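Local coordinates for protein 15-O-acetyltransferase (Fusarium sporotrichioides, PDB 3FP0) that transfers an acetyl group to the 15-hydroxyl of trichothecene intermediates such as 15-deacetylcalonectrin during fungal mycotoxin biosynthesis, at residues A36-G41 against F416-L421; T253-A258 against L411-F416; T337-R342 against T359-R364. One frame throughout, in Å; residues are numbered along the deposited sequence.

Interaction 1. Residues A36-G41 against F416-L421. With FP0 ((3alpha)-15-hydroxy-12,13-epoxytrichothec-9-en-3-yl acetate), chain C.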
loop_
_atom_site.group_PDB
_atom_site.type_symbol
_atom_site.label_atom_id
_atom_site.label_comp_id
_atom_site.label_asym_id
_atom_site.label_seq_id
_atom_site.Cartn_x
_atom_site.Cartn_y
_atom_site.Cartn_z
ATOM N N ALA A 36 -11.748 -3.584 4.230
ATOM C CA ALA A 36 -10.631 -4.109 3.414
ATOM C C ALA A 36 -9.725 -5.055 4.194
ATOM O O ALA A 36 -9.059 -5.894 3.583
ATOM C CB ALA A 36 -9.815 -2.965 2.837
ATOM N N GLU A 37 -9.699 -4.961 5.526
ATOM C CA GLU A 37 -8.927 -5.982 6.286
ATOM C C GLU A 37 -9.425 -7.397 5.996
ATOM O O GLU A 37 -8.635 -8.334 5.919
ATOM C CB GLU A 37 -8.966 -5.729 7.794
ATOM C CG GLU A 37 -8.247 -4.438 8.242
ATOM C CD GLU A 37 -8.549 -4.074 9.698
ATOM O OE1 GLU A 37 -9.561 -4.567 10.249
ATOM O OE2 GLU A 37 -7.816 -3.237 10.248
ATOM N N ALA A 38 -10.737 -7.546 5.809
ATOM C CA ALA A 38 -11.308 -8.875 5.667
ATOM C C ALA A 38 -10.926 -9.436 4.311
ATOM O O ALA A 38 -10.799 -10.648 4.169
ATOM C CB ALA A 38 -12.822 -8.837 5.846
ATOM N N ILE A 39 -10.725 -8.551 3.330
ATOM C CA ILE A 39 -10.247 -8.981 2.003
ATOM C C ILE A 39 -8.802 -9.502 2.111
ATOM O O ILE A 39 -8.541 -10.642 1.750
ATOM C CB ILE A 39 -10.328 -7.882 0.896
ATOM C CG1 ILE A 39 -11.787 -7.390 0.706
ATOM C CG2 ILE A 39 -9.702 -8.431 -0.439
ATOM C CD1 ILE A 39 -11.976 -6.155 -0.213
ATOM N N VAL A 40 -7.879 -8.673 2.611
ATOM C CA VAL A 40 -6.487 -9.100 2.695
ATOM C C VAL A 40 -6.264 -10.252 3.665
ATOM O O VAL A 40 -5.316 -11.017 3.512
ATOM C CB VAL A 40 -5.467 -7.932 2.984
ATOM C CG1 VAL A 40 -5.534 -6.931 1.829
ATOM C CG2 VAL A 40 -5.754 -7.248 4.294
ATOM N N GLY A 41 -7.181 -10.394 4.609
ATOM C CA GLY A 41 -7.032 -11.354 5.665
ATOM C C GLY A 41 -7.587 -12.719 5.341
ATOM O O GLY A 41 -7.395 -13.636 6.147
ATOM N N PHE A 416 -18.609 -7.337 2.343
ATOM C CA PHE A 416 -19.309 -8.126 1.327
ATOM C C PHE A 416 -18.330 -8.755 0.330
ATOM O O PHE A 416 -18.424 -9.953 0.014
ATOM C CB PHE A 416 -20.352 -7.258 0.592
ATOM C CG PHE A 416 -20.826 -7.865 -0.705
ATOM C CD1 PHE A 416 -21.893 -8.767 -0.728
ATOM C CD2 PHE A 416 -20.181 -7.562 -1.909
ATOM C CE1 PHE A 416 -22.313 -9.341 -1.943
ATOM C CE2 PHE A 416 -20.579 -8.143 -3.122
ATOM C CZ PHE A 416 -21.645 -9.030 -3.145
ATOM N N GLU A 417 -17.367 -7.955 -0.146
ATOM C CA GLU A 417 -16.382 -8.425 -1.123
ATOM C C GLU A 417 -15.513 -9.545 -0.583
ATOM O O GLU A 417 -15.133 -10.454 -1.353
ATOM C CB GLU A 417 -15.499 -7.266 -1.589
ATOM C CG GLU A 417 -14.595 -7.544 -2.781
ATOM C CD GLU A 417 -13.942 -6.306 -3.354
ATOM O OE1 GLU A 417 -14.198 -5.162 -2.847
ATOM O OE2 GLU A 417 -13.163 -6.498 -4.338
ATOM N N ALA A 418 -15.139 -9.474 0.715
ATOM C CA ALA A 418 -14.349 -10.568 1.296
ATOM C C ALA A 418 -15.172 -11.849 1.213
ATOM O O ALA A 418 -14.670 -12.901 0.859
ATOM C CB ALA A 418 -13.976 -10.250 2.775
ATOM N N SER A 419 -16.450 -11.741 1.531
ATOM C CA SER A 419 -17.334 -12.902 1.495
ATOM C C SER A 419 -17.514 -13.390 0.075
ATOM O O SER A 419 -17.459 -14.594 -0.158
ATOM C CB SER A 419 -18.677 -12.570 2.137
ATOM O OG SER A 419 -18.521 -12.636 3.545
ATOM N N TYR A 420 -17.674 -12.458 -0.865
ATOM C CA TYR A 420 -17.809 -12.796 -2.306
ATOM C C TYR A 420 -16.538 -13.535 -2.811
ATOM O O TYR A 420 -16.600 -14.584 -3.488
ATOM C CB TYR A 420 -18.107 -11.513 -3.107
ATOM C CG TYR A 420 -18.208 -11.701 -4.617
ATOM C CD1 TYR A 420 -19.458 -11.841 -5.248
ATOM C CD2 TYR A 420 -17.059 -11.705 -5.413
ATOM C CE1 TYR A 420 -19.544 -12.011 -6.629
ATOM C CE2 TYR A 420 -17.125 -11.882 -6.785
ATOM C CZ TYR A 420 -18.370 -12.040 -7.392
ATOM O OH TYR A 420 -18.420 -12.223 -8.766
ATOM N N LEU A 421 -15.391 -13.006 -2.421
ATOM C CA LEU A 421 -14.104 -13.611 -2.790
ATOM C C LEU A 421 -13.854 -14.939 -2.117
ATOM O O LEU A 421 -13.213 -15.791 -2.702
ATOM C CB LEU A 421 -12.953 -12.654 -2.516
ATOM C CG LEU A 421 -12.808 -11.493 -3.519
ATOM C CD1 LEU A 421 -11.876 -10.404 -2.931
ATOM C CD2 LEU A 421 -12.276 -11.961 -4.865
HETATM C C2 FP0 C . -8.670 -4.188 -2.473
HETATM C C6 FP0 C . -6.107 -2.725 -2.456
HETATM C C5 FP0 C . -7.199 -2.605 -1.334
HETATM C C4 FP0 C . -8.426 -1.814 -1.810
HETATM C C3 FP0 C . -9.402 -2.836 -2.458
HETATM C C11 FP0 C . -6.725 -3.275 -3.765
HETATM C C10 FP0 C . -5.639 -3.806 -4.725
HETATM C C9 FP0 C . -4.358 -4.072 -4.338
HETATM C C8 FP0 C . -3.841 -3.777 -2.951
HETATM C C12 FP0 C . -7.892 -3.977 -1.187
HETATM C C13 FP0 C . -7.282 -5.139 -0.462
HETATM O O4 FP0 C . -10.998 -0.733 -3.097
HETATM C C17 FP0 C . -10.579 -1.375 -4.056
HETATM C C18 FP0 C . -10.804 -1.086 -5.518
HETATM O O3 FP0 C . -9.782 -2.513 -3.792
HETATM O O2 FP0 C . -8.444 -4.425 0.049
HETATM O O1 FP0 C . -7.736 -4.302 -3.571
HETATM C C14 FP0 C . -6.690 -1.959 -0.025
HETATM C C7 FP0 C . -5.010 -3.705 -1.983
HETATM C C15 FP0 C . -5.587 -1.322 -2.784
HETATM O O12 FP0 C . -4.499 -0.882 -1.951
HETATM C C16 FP0 C . -3.374 -4.662 -5.301
#

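Interaction 2. Residues T253-A258 against L411-F416. With FP0 ((3alpha)-15-hydroxy-12,13-epoxytrichothec-9-en-3-yl acetate), chain C.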
loop_
_atom_site.group_PDB
_atom_site.type_symbol
_atom_site.label_atom_id
_atom_site.label_comp_id
_atom_site.label_asym_id
_atom_site.label_seq_id
_atom_site.Cartn_x
_atom_site.Cartn_y
_atom_site.Cartn_z
ATOM N N THR A 253 -25.300 -0.579 -2.719
ATOM C CA THR A 253 -25.761 -1.450 -3.792
ATOM C C THR A 253 -25.172 -1.060 -5.146
ATOM O O THR A 253 -24.824 -1.923 -5.948
ATOM C CB THR A 253 -27.308 -1.414 -3.872
ATOM O OG1 THR A 253 -27.819 -1.887 -2.628
ATOM C CG2 THR A 253 -27.817 -2.298 -4.978
ATOM N N GLU A 254 -25.109 0.243 -5.411
ATOM C CA GLU A 254 -24.444 0.735 -6.608
ATOM C C GLU A 254 -22.984 0.259 -6.641
ATOM O O GLU A 254 -22.502 -0.196 -7.682
ATOM C CB GLU A 254 -24.532 2.264 -6.690
ATOM C CG GLU A 254 -23.860 2.857 -7.953
ATOM C CD GLU A 254 -23.992 4.370 -8.065
ATOM O OE1 GLU A 254 -24.551 5.018 -7.149
ATOM O OE2 GLU A 254 -23.544 4.926 -9.094
ATOM N N TYR A 255 -22.306 0.313 -5.500
ATOM C CA TYR A 255 -20.923 -0.115 -5.454
ATOM C C TYR A 255 -20.825 -1.608 -5.702
ATOM O O TYR A 255 -20.084 -2.006 -6.580
ATOM C CB TYR A 255 -20.240 0.267 -4.151
ATOM C CG TYR A 255 -18.767 0.002 -4.215
ATOM C CD1 TYR A 255 -17.897 1.002 -4.663
ATOM C CD2 TYR A 255 -18.248 -1.255 -3.934
ATOM C CE1 TYR A 255 -16.541 0.757 -4.767
ATOM C CE2 TYR A 255 -16.868 -1.516 -4.038
ATOM C CZ TYR A 255 -16.033 -0.494 -4.463
ATOM O OH TYR A 255 -14.677 -0.686 -4.569
ATOM N N THR A 256 -21.570 -2.444 -4.965
ATOM C CA THR A 256 -21.434 -3.909 -5.128
ATOM C C THR A 256 -21.864 -4.344 -6.540
ATOM O O THR A 256 -21.353 -5.340 -7.089
ATOM C CB THR A 256 -22.224 -4.719 -4.030
ATOM O OG1 THR A 256 -23.614 -4.343 -4.043
ATOM C CG2 THR A 256 -21.631 -4.478 -2.614
ATOM N N SER A 257 -22.821 -3.620 -7.129
ATOM C CA SER A 257 -23.169 -3.876 -8.539
ATOM C C SER A 257 -22.010 -3.597 -9.504
ATOM O O SER A 257 -21.748 -4.406 -10.398
ATOM C CB SER A 257 -24.418 -3.087 -8.963
ATOM O OG SER A 257 -25.559 -3.770 -8.497
ATOM N N ALA A 258 -21.336 -2.459 -9.334
ATOM C CA ALA A 258 -20.157 -2.094 -10.150
ATOM C C ALA A 258 -18.994 -3.067 -9.931
ATOM O O ALA A 258 -18.214 -3.351 -10.845
ATOM C CB ALA A 258 -19.711 -0.676 -9.836
ATOM N N LEU A 411 -16.340 0.131 4.342
ATOM C CA LEU A 411 -16.274 -0.966 5.327
ATOM C C LEU A 411 -17.318 -2.040 5.011
ATOM O O LEU A 411 -17.041 -3.256 4.932
ATOM C CB LEU A 411 -16.404 -0.402 6.740
ATOM C CG LEU A 411 -15.256 0.538 7.152
ATOM C CD1 LEU A 411 -15.582 1.183 8.487
ATOM C CD2 LEU A 411 -13.884 -0.148 7.186
ATOM N N ARG A 412 -18.514 -1.558 4.735
ATOM C CA ARG A 412 -19.621 -2.436 4.488
ATOM C C ARG A 412 -19.481 -3.194 3.162
ATOM O O ARG A 412 -19.759 -4.376 3.091
ATOM C CB ARG A 412 -20.933 -1.655 4.547
ATOM C CG ARG A 412 -22.176 -2.580 4.575
ATOM C CD ARG A 412 -23.444 -1.733 4.558
ATOM N NE ARG A 412 -24.680 -2.512 4.513
ATOM C CZ ARG A 412 -25.873 -2.001 4.191
ATOM N NH1 ARG A 412 -25.992 -0.707 3.866
ATOM N NH2 ARG A 412 -26.943 -2.789 4.181
ATOM N N VAL A 413 -19.040 -2.516 2.115
ATOM C CA VAL A 413 -18.905 -3.188 0.836
ATOM C C VAL A 413 -17.675 -4.080 0.781
ATOM O O VAL A 413 -17.706 -5.115 0.115
ATOM C CB VAL A 413 -18.949 -2.234 -0.361
ATOM C CG1 VAL A 413 -20.286 -1.464 -0.357
ATOM C CG2 VAL A 413 -17.680 -1.301 -0.400
ATOM N N HIS A 414 -16.592 -3.697 1.464
ATOM C CA HIS A 414 -15.459 -4.609 1.525
ATOM C C HIS A 414 -15.720 -5.857 2.401
ATOM O O HIS A 414 -15.222 -6.923 2.087
ATOM C CB HIS A 414 -14.150 -3.867 1.872
ATOM C CG HIS A 414 -13.671 -2.968 0.771
ATOM N ND1 HIS A 414 -12.962 -1.818 1.006
ATOM C CD2 HIS A 414 -13.788 -3.068 -0.572
ATOM C CE1 HIS A 414 -12.649 -1.243 -0.145
ATOM N NE2 HIS A 414 -13.153 -1.976 -1.120
ATOM N N ASN A 415 -16.503 -5.734 3.477
ATOM C CA ASN A 415 -17.034 -6.931 4.176
ATOM C C ASN A 415 -17.727 -7.885 3.180
ATOM O O ASN A 415 -17.438 -9.072 3.133
ATOM C CB ASN A 415 -18.018 -6.543 5.278
ATOM C CG ASN A 415 -17.330 -6.147 6.579
ATOM O OD1 ASN A 415 -16.127 -6.357 6.751
ATOM N ND2 ASN A 415 -18.086 -5.524 7.475
ATOM N N PHE A 416 -18.609 -7.337 2.343
ATOM C CA PHE A 416 -19.309 -8.126 1.327
ATOM C C PHE A 416 -18.330 -8.755 0.330
ATOM O O PHE A 416 -18.424 -9.953 0.014
ATOM C CB PHE A 416 -20.352 -7.258 0.592
ATOM C CG PHE A 416 -20.826 -7.865 -0.705
ATOM C CD1 PHE A 416 -21.893 -8.767 -0.728
ATOM C CD2 PHE A 416 -20.181 -7.562 -1.909
ATOM C CE1 PHE A 416 -22.313 -9.341 -1.943
ATOM C CE2 PHE A 416 -20.579 -8.143 -3.122
ATOM C CZ PHE A 416 -21.645 -9.030 -3.145
HETATM C C2 FP0 C . -8.670 -4.188 -2.473
HETATM C C6 FP0 C . -6.107 -2.725 -2.456
HETATM C C5 FP0 C . -7.199 -2.605 -1.334
HETATM C C4 FP0 C . -8.426 -1.814 -1.810
HETATM C C3 FP0 C . -9.402 -2.836 -2.458
HETATM C C11 FP0 C . -6.725 -3.275 -3.765
HETATM C C10 FP0 C . -5.639 -3.806 -4.725
HETATM C C9 FP0 C . -4.358 -4.072 -4.338
HETATM C C8 FP0 C . -3.841 -3.777 -2.951
HETATM C C12 FP0 C . -7.892 -3.977 -1.187
HETATM C C13 FP0 C . -7.282 -5.139 -0.462
HETATM O O4 FP0 C . -10.998 -0.733 -3.097
HETATM C C17 FP0 C . -10.579 -1.375 -4.056
HETATM C C18 FP0 C . -10.804 -1.086 -5.518
HETATM O O3 FP0 C . -9.782 -2.513 -3.792
HETATM O O2 FP0 C . -8.444 -4.425 0.049
HETATM O O1 FP0 C . -7.736 -4.302 -3.571
HETATM C C14 FP0 C . -6.690 -1.959 -0.025
HETATM C C7 FP0 C . -5.010 -3.705 -1.983
HETATM C C15 FP0 C . -5.587 -1.322 -2.784
HETATM O O12 FP0 C . -4.499 -0.882 -1.951
HETATM C C16 FP0 C . -3.374 -4.662 -5.301
HETATM O O HOH W 1 -13.454 -2.738 -3.818
#

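Interaction 3. Residues T337-R342 against T359-R364. With FP0 ((3alpha)-15-hydroxy-12,13-epoxytrichothec-9-en-3-yl acetate), chain C.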
loop_
_atom_site.group_PDB
_atom_site.type_symbol
_atom_site.label_atom_id
_atom_site.label_comp_id
_atom_site.label_asym_id
_atom_site.label_seq_id
_atom_site.Cartn_x
_atom_site.Cartn_y
_atom_site.Cartn_z
ATOM N N THR A 337 -12.182 2.058 -7.386
ATOM C CA THR A 337 -10.828 2.539 -7.134
ATOM C C THR A 337 -10.745 2.983 -5.689
ATOM O O THR A 337 -11.624 3.703 -5.203
ATOM C CB THR A 337 -10.411 3.698 -8.067
ATOM O OG1 THR A 337 -10.594 3.283 -9.428
ATOM C CG2 THR A 337 -8.943 4.036 -7.906
ATOM N N SER A 338 -9.688 2.557 -5.013
ATOM C CA SER A 338 -9.600 2.738 -3.572
ATOM C C SER A 338 -9.141 4.143 -3.257
ATOM O O SER A 338 -8.438 4.789 -4.043
ATOM C CB SER A 338 -8.628 1.729 -2.955
ATOM O OG SER A 338 -7.350 1.943 -3.520
ATOM N N VAL A 339 -9.537 4.598 -2.085
ATOM C CA VAL A 339 -9.218 5.919 -1.594
ATOM C C VAL A 339 -8.866 5.839 -0.078
ATOM O O VAL A 339 -9.443 5.045 0.686
ATOM C CB VAL A 339 -10.328 7.018 -1.960
ATOM C CG1 VAL A 339 -11.066 6.709 -3.330
ATOM C CG2 VAL A 339 -11.350 7.199 -0.899
ATOM N N ASP A 340 -7.872 6.616 0.326
ATOM C CA ASP A 340 -7.557 6.775 1.735
ATOM C C ASP A 340 -8.836 7.338 2.462
ATOM O O ASP A 340 -9.438 8.347 2.044
ATOM C CB ASP A 340 -6.308 7.675 1.861
ATOM C CG ASP A 340 -6.026 8.105 3.273
ATOM O OD1 ASP A 340 -6.567 7.502 4.199
ATOM O OD2 ASP A 340 -5.250 9.067 3.449
ATOM N N GLY A 341 -9.277 6.630 3.491
ATOM C CA GLY A 341 -10.499 6.971 4.202
ATOM C C GLY A 341 -10.338 7.850 5.431
ATOM O O GLY A 341 -11.307 8.110 6.137
ATOM N N ARG A 342 -9.110 8.275 5.716
ATOM C CA ARG A 342 -8.815 9.054 6.906
ATOM C C ARG A 342 -9.564 10.373 7.029
ATOM O O ARG A 342 -9.829 10.800 8.146
ATOM C CB ARG A 342 -7.311 9.280 7.050
ATOM C CG ARG A 342 -6.587 7.990 7.453
ATOM C CD ARG A 342 -5.055 8.133 7.303
ATOM N NE ARG A 342 -4.347 6.920 7.738
ATOM C CZ ARG A 342 -4.333 5.756 7.084
ATOM N NH1 ARG A 342 -4.983 5.597 5.932
ATOM N NH2 ARG A 342 -3.669 4.715 7.574
ATOM N N THR A 359 -11.431 3.245 1.658
ATOM C CA THR A 359 -12.737 3.110 1.099
ATOM C C THR A 359 -12.510 3.200 -0.395
ATOM O O THR A 359 -11.399 2.958 -0.848
ATOM C CB THR A 359 -13.772 4.123 1.694
ATOM O OG1 THR A 359 -15.082 3.825 1.161
ATOM C CG2 THR A 359 -13.378 5.611 1.461
ATOM N N ALA A 360 -13.529 3.575 -1.162
ATOM C CA ALA A 360 -13.495 3.421 -2.607
ATOM C C ALA A 360 -14.530 4.295 -3.305
ATOM O O ALA A 360 -15.501 4.725 -2.695
ATOM C CB ALA A 360 -13.696 1.949 -3.012
ATOM N N ALA A 361 -14.260 4.574 -4.576
ATOM C CA ALA A 361 -15.167 5.257 -5.493
ATOM C C ALA A 361 -15.238 4.430 -6.746
ATOM O O ALA A 361 -14.433 3.523 -6.945
ATOM C CB ALA A 361 -14.640 6.640 -5.813
ATOM N N VAL A 362 -16.231 4.707 -7.596
ATOM C CA VAL A 362 -16.347 4.030 -8.884
ATOM C C VAL A 362 -16.047 5.059 -9.981
ATOM O O VAL A 362 -16.809 6.012 -10.172
ATOM C CB VAL A 362 -17.752 3.372 -9.081
ATOM C CG1 VAL A 362 -17.849 2.636 -10.457
ATOM C CG2 VAL A 362 -18.065 2.395 -7.901
ATOM N N VAL A 363 -14.907 4.881 -10.651
ATOM C CA VAL A 363 -14.579 5.638 -11.850
ATOM C C VAL A 363 -15.444 5.132 -13.017
ATOM O O VAL A 363 -15.490 3.931 -13.286
ATOM C CB VAL A 363 -13.047 5.525 -12.177
ATOM C CG1 VAL A 363 -12.714 6.089 -13.562
ATOM C CG2 VAL A 363 -12.206 6.217 -11.080
ATOM N N ARG A 364 -16.118 6.053 -13.717
ATOM C CA ARG A 364 -16.922 5.693 -14.892
ATOM C C ARG A 364 -16.549 6.587 -16.088
ATOM O O ARG A 364 -16.468 7.816 -15.952
ATOM C CB ARG A 364 -18.421 5.860 -14.600
ATOM C CG ARG A 364 -19.064 4.850 -13.685
ATOM C CD ARG A 364 -20.567 5.173 -13.530
ATOM N NE ARG A 364 -21.228 5.388 -14.829
ATOM C CZ ARG A 364 -21.756 4.421 -15.581
ATOM N NH1 ARG A 364 -21.718 3.155 -15.168
ATOM N NH2 ARG A 364 -22.311 4.715 -16.761
HETATM C C2 FP0 C . -8.670 -4.188 -2.473
HETATM C C6 FP0 C . -6.107 -2.725 -2.456
HETATM C C5 FP0 C . -7.199 -2.605 -1.334
HETATM C C4 FP0 C . -8.426 -1.814 -1.810
HETATM C C3 FP0 C . -9.402 -2.836 -2.458
HETATM C C11 FP0 C . -6.725 -3.275 -3.765
HETATM C C10 FP0 C . -5.639 -3.806 -4.725
HETATM C C9 FP0 C . -4.358 -4.072 -4.338
HETATM C C8 FP0 C . -3.841 -3.777 -2.951
HETATM C C12 FP0 C . -7.892 -3.977 -1.187
HETATM C C13 FP0 C . -7.282 -5.139 -0.462
HETATM O O4 FP0 C . -10.998 -0.733 -3.097
HETATM C C17 FP0 C . -10.579 -1.375 -4.056
HETATM C C18 FP0 C . -10.804 -1.086 -5.518
HETATM O O3 FP0 C . -9.782 -2.513 -3.792
HETATM O O2 FP0 C . -8.444 -4.425 0.049
HETATM O O1 FP0 C . -7.736 -4.302 -3.571
HETATM C C14 FP0 C . -6.690 -1.959 -0.025
HETATM C C7 FP0 C . -5.010 -3.705 -1.983
HETATM C C15 FP0 C . -5.587 -1.322 -2.784
HETATM O O12 FP0 C . -4.499 -0.882 -1.951
HETATM C C16 FP0 C . -3.374 -4.662 -5.301
#

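Interaction 1. Residues A36-G41 against F416-L421
Glu417 lies along the end of Ile39, whose CD1 touches its CB, its CG and its carboxylate. With CG anti to the backbone N (chi1 -170°) and the chain extended beyond it, the side chain reaches out past the tip of Ile39, CD1 lying 3.6 Å from Glu417 OE1. The carboxylate is buried, and its other oxygen, OE2, is satisfied by a hydrogen bond with Tyr263 OH.

One residue on, Ala418 marks the point where the backbones come closest, its CA 4.5 Å from that of Ile39. Its methyl sits between the two helices, with CB 3.6 Å from Ala38 CB and 3.5 Å from the carbonyl oxygen Ala38 O. Small alanine methyls suit a spot where the backbones come this near. Ile39 CG1 also packs on Ala418, 4.2 Å from its CB.

Leu421, a helical turn beyond Ala418, closes the apolar patch: its CD1 touches Ile39 CG2 at 3.9 Å. Ile39 is thus the hub of the contact, its beta-branched chain dividing so that one arm runs to Glu417 and the other to Leu421.

The short helix 36-40 runs nearly parallel to helix 406-423, at 21° between the short axes. It stands between segment 416-421 and the bound trichothecene: Val40 CG1 is 3.4 Å from FP0 C13, and Ala36 CB also meets the ligand. Helix 246-263 packs against helix 406-423 through Leu259 and Tyr263, while Glu37 pairs with Arg31 of strand 28-32.

Interaction 2. Residues T253-A258 against L411-F416
Tyr255 and Val413 cross at about a right angle, the methyl CG2 of Val413 resting 3.6 Å from Tyr255 CD2 and nearly as close to CE2. The same methyl lies over one face of the His414 imidazole, offset toward its rim, so one branched side chain packs against both rings. Tyr255 is directed inward because its CG stands anti to the backbone N (chi1 -171°), which carries the phenol from helix 246-263 past Val413 toward the ligand pocket.

Beside this pair, Thr256 turns its methyl rather than its hydroxyl to the other helix. CG2 approaches the ring of Phe416, 3.5 Å from CD2, and also touches Val413 CG1 at 4.0 Å. Threonine fits well here: its methyl fills the interface while OG1 stays near the carbonyls of its own helix. Phe416, on the more exposed flank, borders the apolar layer. The short helix axes are 10.0 Å apart and cross at -37°, with Thr256 opposite Val413.

The polar end of the contact lies nearer the ligand. Tyr255 OH and His414 NE2 are 4.0 Å apart and do not bond directly; water 1 sits between them, a short 2.5 Å from Tyr255 OH and 2.8 Å from His414 NE2. It lies in the plane of both rings, at the edge of each. His414 NE2 also makes a weak, strongly bent hydrogen bond (121°) to FP0 O4, 3.2 Å away.

The ligand, with its 3-acetate and 15-hydroxyl, is 15-deacetylcalonectrin itself, which His414 binds; this weak bond meets the ester carbonyl O4, not the 15-hydroxyl O12. Tyr255, bonded to the water rather than to the ligand, is consistent with a second-shell role.

Interaction 3. Residues T337-R342 against T359-R364
Thr337 and Ala361 exchange two backbone hydrogen bonds, Thr337 N to Ala361 O at 2.7 Å and Ala361 N to Thr337 O at 2.8 Å. Val339 and Thr359 form a second such pair. There Thr359 N meets Val339 O within the carbonyl plane, whereas Val339 N approaches Thr359 O from 44° out of the plane. Between them Ser338 and Ala360 make a non-hydrogen-bonded pair, with CA atoms 4.1 Å apart. This close spacing brings CA-H...O contacts, among them Ala360 CA to Thr337 O at 3.2 Å.

These pairings build an antiparallel two-stranded ribbon from strands 333-340 and 358-365, one of whose faces is turned to the bound trichothecene. On that face lie Ser338 and Ala360, whose small side chains let the acetyl group approach the ribbon closely: Ser338 CB is 3.4 Å from FP0 O4. Tyr255 of helix 246-263 also packs on Ala360.

Side-chain packing occupies the opposite face. Val339 and Thr359 lie side by side, their CG2 methyls tightly pressed at 3.5 Å, and Trp344 touches both. The hydroxyl of Thr359, anti to its own nitrogen (chi1 -175°), is bonded to Leu406 O. Farther along, Val363 CG2 reaches Thr337 OG1, which is hydrogen-bonded to Ser335 O, while Tyr397 of helix 379-401 packs on Thr337 and Ala361.

Charge appears where strand 333-340 ends. Asp340 OD1 accepts from Arg342 N in an Asx turn and from Arg342 NH1 in a 3.0 Å salt bridge, the two donors reaching it from opposite faces of the carboxylate. Arg342 NH1 also pairs with Asp190.

From the N terminus, helix 36-40 comes first, and its partner lies some 375 residues later in helix 406-423; interaction 1 thus closes the longest loop. Within it, helix 246-263 returns to the same late helix in interaction 2, and the still shorter hairpin-like closure of 337-342 with 359-364, interaction 3, falls inside both. The three loops are concentric, and none cross. Helix 406-423 serves interactions 1 and 2, which share Phe416 and meet where Ile39 CD1 packs on His414 CD2. Interaction 2 touches interaction 3 through Tyr255 and Ala258 against Ala360 and Val362. Interactions 1 and 3 do not touch, yet all three border the bound trichothecene.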